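Local coordinates for FG41 Malonate Semialdehyde Decarboxylase (Coryneform bacterium, PDB 4LHP), which belongs to the tautomerase superfamily (MIF clan), whose enzymes are built from small beta-alpha-beta units, and is found here as a trimer of identical subunits, at residues L31-P34 against A35-F39; T107-A110 against P111-S115. All coordinates share one frame; numbering follows the deposited sequence.

Interaction 1. Residues L31-P34 against A35-F39; sequences LAIP and ARDRF
The carboxylate of Asp37 lies between Ile33 and the ring of Phe39. Its OD2 is 3.8 Å from Ile33 CB, while OD1 sits in the plane of the Phe39 ring at the edge, 3.1 Å from CE1. The same ring stacks on Phe103 of the second subunit and also meets Phe116 of its own chain. Asp37 CG is anti to the backbone N (chi1 -169°), which brings the side chain alongside Pro34, pointing the same way, with Asp37 CB 3.9 Å from Pro34 CB. Ile33 crosses Asp37 at about a right angle; with CG1 held between its own N and carbonyl carbon, it reaches Asp37 O with CD1 at 3.6 Å. One backbone hydrogen bond closes the turn: Asp37 N donates to Pro34 O (3.1 Å, 158°) from above the carbonyl plane. Ile33 and Asp37 both touch Pro1, the amino-terminal proline that is a hallmark of the superfamily, and a bound phosphate ion, probably from the crystallisation liquor, lies close to Asp37 and may mark a pocket. Arg36 forms a salt bridge with Asp54 of the second subunit. A type I turn from Pro34 to Asp37, overlapped by an inverse gamma turn centred on Asp37, thus joins helix to strand in a beta-alpha-beta crossover.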
loop_
_atom_site.group_PDB
_atom_site.type_symbol
_atom_site.label_atom_id
_atom_site.label_comp_id
_atom_site.label_asym_id
_atom_site.label_seq_id
_atom_site.Cartn_x
_atom_site.Cartn_y
_atom_site.Cartn_z
ATOM N N LEU A 31 -11.782 12.604 12.799
ATOM C CA LEU A 31 -12.119 12.957 11.418
ATOM C C LEU A 31 -13.620 13.131 11.200
ATOM O O LEU A 31 -14.046 13.650 10.168
ATOM C CB LEU A 31 -11.581 11.903 10.447
ATOM C CG LEU A 31 -10.060 11.745 10.418
ATOM C CD1 LEU A 31 -9.652 10.661 9.432
ATOM C CD2 LEU A 31 -9.394 13.065 10.069
ATOM N N ALA A 32 -14.418 12.695 12.169
ATOM C CA ALA A 32 -15.869 12.791 12.064
ATOM C C ALA A 32 -16.375 12.141 10.781
ATOM O O ALA A 32 -17.293 12.651 10.141
ATOM C CB ALA A 32 -16.315 14.245 12.130
ATOM N N ILE A 33 -15.768 11.021 10.403
ATOM C CA ILE A 33 -16.264 10.233 9.280
ATOM C C ILE A 33 -17.459 9.417 9.744
ATOM O O ILE A 33 -17.615 9.173 10.942
ATOM C CB ILE A 33 -15.189 9.276 8.708
ATOM C CG1 ILE A 33 -14.640 8.353 9.803
ATOM C CG2 ILE A 33 -14.067 10.069 8.048
ATOM C CD1 ILE A 33 -13.690 7.291 9.289
ATOM N N PRO A 34 -18.322 9.006 8.803
ATOM C CA PRO A 34 -19.439 8.138 9.184
ATOM C C PRO A 34 -18.961 6.990 10.064
ATOM O O PRO A 34 -17.829 6.532 9.915
ATOM C CB PRO A 34 -19.947 7.619 7.840
ATOM C CG PRO A 34 -19.633 8.718 6.883
ATOM C CD PRO A 34 -18.353 9.352 7.370
ATOM N N ALA A 35 -19.815 6.539 10.976
ATOM C CA ALA A 35 -19.432 5.515 11.936
ATOM C C ALA A 35 -19.125 4.204 11.230
ATOM O O ALA A 35 -18.297 3.422 11.693
ATOM C CB ALA A 35 -20.532 5.319 12.965
ATOM N N ARG A 36 -19.789 3.972 10.102
ATOM C CA ARG A 36 -19.602 2.741 9.346
ATOM C C ARG A 36 -18.658 2.929 8.165
ATOM O O ARG A 36 -18.588 2.078 7.280
ATOM C CB ARG A 36 -20.949 2.212 8.859
ATOM C CG ARG A 36 -21.898 1.867 9.991
ATOM C CD ARG A 36 -23.157 1.190 9.484
ATOM N NE ARG A 36 -22.868 -0.094 8.851
ATOM C CZ ARG A 36 -22.467 -1.182 9.503
ATOM N NH1 ARG A 36 -22.297 -1.156 10.819
ATOM N NH2 ARG A 36 -22.229 -2.303 8.837
ATOM N N ASP A 37 -17.929 4.040 8.151
ATOM C CA ASP A 37 -16.897 4.254 7.147
ATOM C C ASP A 37 -15.645 3.508 7.590
ATOM O O ASP A 37 -14.595 4.112 7.823
ATOM C CB ASP A 37 -16.604 5.746 6.974
ATOM C CG ASP A 37 -15.729 6.035 5.769
ATOM O OD1 ASP A 37 -15.406 5.084 5.029
ATOM O OD2 ASP A 37 -15.370 7.213 5.553
ATOM N N ARG A 38 -15.773 2.190 7.715
ATOM C CA ARG A 38 -14.693 1.354 8.222
ATOM C C ARG A 38 -14.158 0.443 7.130
ATOM O O ARG A 38 -14.866 -0.425 6.620
ATOM C CB ARG A 38 -15.167 0.507 9.403
ATOM C CG ARG A 38 -14.049 -0.308 10.027
ATOM C CD ARG A 38 -14.481 -1.020 11.296
ATOM N NE ARG A 38 -13.319 -1.515 12.027
ATOM C CZ ARG A 38 -13.363 -2.083 13.228
ATOM N NH1 ARG A 38 -14.518 -2.242 13.857
ATOM N NH2 ARG A 38 -12.241 -2.492 13.800
ATOM N N PHE A 39 -12.896 0.644 6.781
ATOM C CA PHE A 39 -12.262 -0.137 5.736
ATOM C C PHE A 39 -10.819 -0.394 6.117
ATOM O O PHE A 39 -9.982 0.508 6.088
ATOM C CB PHE A 39 -12.386 0.589 4.402
ATOM C CG PHE A 39 -13.805 0.829 4.002
ATOM C CD1 PHE A 39 -14.424 2.039 4.264
ATOM C CD2 PHE A 39 -14.541 -0.177 3.405
ATOM C CE1 PHE A 39 -15.742 2.245 3.913
ATOM C CE2 PHE A 39 -15.855 0.023 3.054
ATOM C CZ PHE A 39 -16.458 1.234 3.308
#

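Interaction 2. Residues T107-A110 against P111-S115; sequences TENA and PHDWS
Ala110 and Asp113 grip each other through two hydrogen bonds. Ala110 N donates a hydrogen bond to Asp113 OD2 (2.8 Å, 158°), which it meets on the anti side of the carboxylate, moderately out of its plane. In return Asp113 N donates to Ala110 O at 2.9 Å, approaching from above the carbonyl plane and closing a turn through Pro111 and His112 whose backbone angles are those of type I. The other carboxylate oxygen, Asp113 OD1, forms a salt bridge with Lys81 of the second subunit. A weak, bent hydrogen bond runs from Trp114 NE1 to Asn109 OD1 (3.0 Å). The Asn109 amide stands perpendicular to the indole: OD1 is at the ring edge, near its plane, whereas ND2 is over one face, 3.3 Å from Trp114 CZ2, and is itself bonded to Ile106 O of the second subunit. Ala110 O also lies at the indole edge, 3.1 Å from Trp114 CD1.

Packing completes the turn. Ala110 CB rests over a face of the His112 ring as a CH-pi contact, 3.4 Å from the centroid and 23° off the normal. His112 can fold back in this way because its CG lies between N and the carbonyl carbon (chi1 50°). Beside it, Ala110 CB touches Pro111 CD at 3.3 Å.

Asp113 therefore spends one oxygen on its own turn and the other on a lysine across the interface, a pairing that would favour its ionised form and that links the turn to the second subunit by a salt bridge.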
loop_
_atom_site.group_PDB
_atom_site.type_symbol
_atom_site.label_atom_id
_atom_site.label_comp_id
_atom_site.label_asym_id
_atom_site.label_seq_id
_atom_site.Cartn_x
_atom_site.Cartn_y
_atom_site.Cartn_z
ATOM N N THR A 107 -1.339 8.713 3.259
ATOM C CA THR A 107 -1.177 8.869 1.818
ATOM C C THR A 107 -2.510 9.313 1.224
ATOM O O THR A 107 -3.543 8.691 1.467
ATOM C CB THR A 107 -0.714 7.558 1.156
ATOM O OG1 THR A 107 0.569 7.183 1.674
ATOM C CG2 THR A 107 -0.616 7.722 -0.354
ATOM N N GLU A 108 -2.483 10.388 0.442
ATOM C CA GLU A 108 -3.713 11.075 0.054
ATOM C C GLU A 108 -4.155 10.830 -1.388
ATOM O O GLU A 108 -3.359 10.446 -2.247
ATOM C CB GLU A 108 -3.557 12.580 0.295
ATOM C CG GLU A 108 -3.455 12.953 1.766
ATOM C CD GLU A 108 -3.303 14.443 1.989
ATOM O OE1 GLU A 108 -2.635 15.107 1.168
ATOM O OE2 GLU A 108 -3.858 14.953 2.987
ATOM N N ASN A 109 -5.444 11.050 -1.632
ATOM C CA ASN A 109 -6.009 11.010 -2.975
ATOM C C ASN A 109 -7.261 11.882 -3.046
ATOM O O ASN A 109 -7.515 12.675 -2.142
ATOM C CB ASN A 109 -6.316 9.570 -3.398
ATOM C CG ASN A 109 -7.345 8.898 -2.507
ATOM O OD1 ASN A 109 -7.958 9.531 -1.647
ATOM N ND2 ASN A 109 -7.541 7.602 -2.715
ATOM N N ALA A 110 -8.039 11.738 -4.115
ATOM C CA ALA A 110 -9.223 12.570 -4.320
ATOM C C ALA A 110 -10.515 11.798 -4.056
ATOM O O ALA A 110 -10.529 10.568 -4.091
ATOM C CB ALA A 110 -9.226 13.132 -5.737
ATOM N N PRO A 111 -11.613 12.524 -3.790
ATOM C CA PRO A 111 -12.911 11.882 -3.553
ATOM C C PRO A 111 -13.342 11.010 -4.729
ATOM O O PRO A 111 -14.039 10.014 -4.538
ATOM C CB PRO A 111 -13.873 13.065 -3.395
ATOM C CG PRO A 111 -13.016 14.236 -3.063
ATOM C CD PRO A 111 -11.686 13.992 -3.696
ATOM N N HIS A 112 -12.927 11.377 -5.936
ATOM C CA HIS A 112 -13.289 10.605 -7.120
ATOM C C HIS A 112 -12.397 9.377 -7.302
ATOM O O HIS A 112 -12.450 8.713 -8.338
ATOM C CB HIS A 112 -13.253 11.482 -8.376
ATOM C CG HIS A 112 -11.991 12.273 -8.531
ATOM N ND1 HIS A 112 -11.935 13.633 -8.312
ATOM C CD2 HIS A 112 -10.740 11.898 -8.889
ATOM C CE1 HIS A 112 -10.704 14.061 -8.527
ATOM N NE2 HIS A 112 -9.959 13.028 -8.877
ATOM N N ASP A 113 -11.588 9.069 -6.293
ATOM C CA ASP A 113 -10.712 7.903 -6.340
ATOM C C ASP A 113 -11.250 6.754 -5.495
ATOM O O ASP A 113 -10.487 5.902 -5.041
ATOM C CB ASP A 113 -9.313 8.280 -5.856
ATOM C CG ASP A 113 -8.591 9.192 -6.822
ATOM O OD1 ASP A 113 -8.723 8.980 -8.043
ATOM O OD2 ASP A 113 -7.895 10.121 -6.363
ATOM N N TRP A 114 -12.565 6.725 -5.291
ATOM C CA TRP A 114 -13.163 5.720 -4.421
ATOM C C TRP A 114 -14.432 5.116 -4.999
ATOM O O TRP A 114 -15.319 5.832 -5.466
ATOM C CB TRP A 114 -13.492 6.329 -3.058
ATOM C CG TRP A 114 -12.317 6.936 -2.363
ATOM C CD1 TRP A 114 -11.857 8.213 -2.495
ATOM C CD2 TRP A 114 -11.453 6.293 -1.419
ATOM N NE1 TRP A 114 -10.758 8.404 -1.694
ATOM C CE2 TRP A 114 -10.490 7.240 -1.022
ATOM C CE3 TRP A 114 -11.399 5.008 -0.872
ATOM C CZ2 TRP A 114 -9.485 6.945 -0.104
ATOM C CZ3 TRP A 114 -10.401 4.717 0.040
ATOM C CH2 TRP A 114 -9.458 5.681 0.414
ATOM N N SER A 115 -14.504 3.790 -4.958
ATOM C CA SER A 115 -15.755 3.080 -5.169
ATOM C C SER A 115 -16.007 2.182 -3.966
ATOM O O SER A 115 -15.186 1.322 -3.637
ATOM C CB SER A 115 -15.713 2.247 -6.449
ATOM O OG SER A 115 -16.874 1.439 -6.553
#

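From the N terminus, strand 2-8 leads into helix 13-31, and interaction 1 shapes the loop that returns the chain to strand 39-45, parallel to and beside the first. A second passage of the same kind, from strand 66-73 through helix 78-92, ends in strand 102-109, and interaction 2 turns the chain from there into the short strand 114-115. The two contacts therefore follow in series, neither nested nor crossed. The centres of interactions 1 and 2 are 15 Å apart, and the two do not touch. What they share is the second subunit: Phe39 and strand 114-115 each enter an antiparallel ladder with it, carrying sheet structure across the interface.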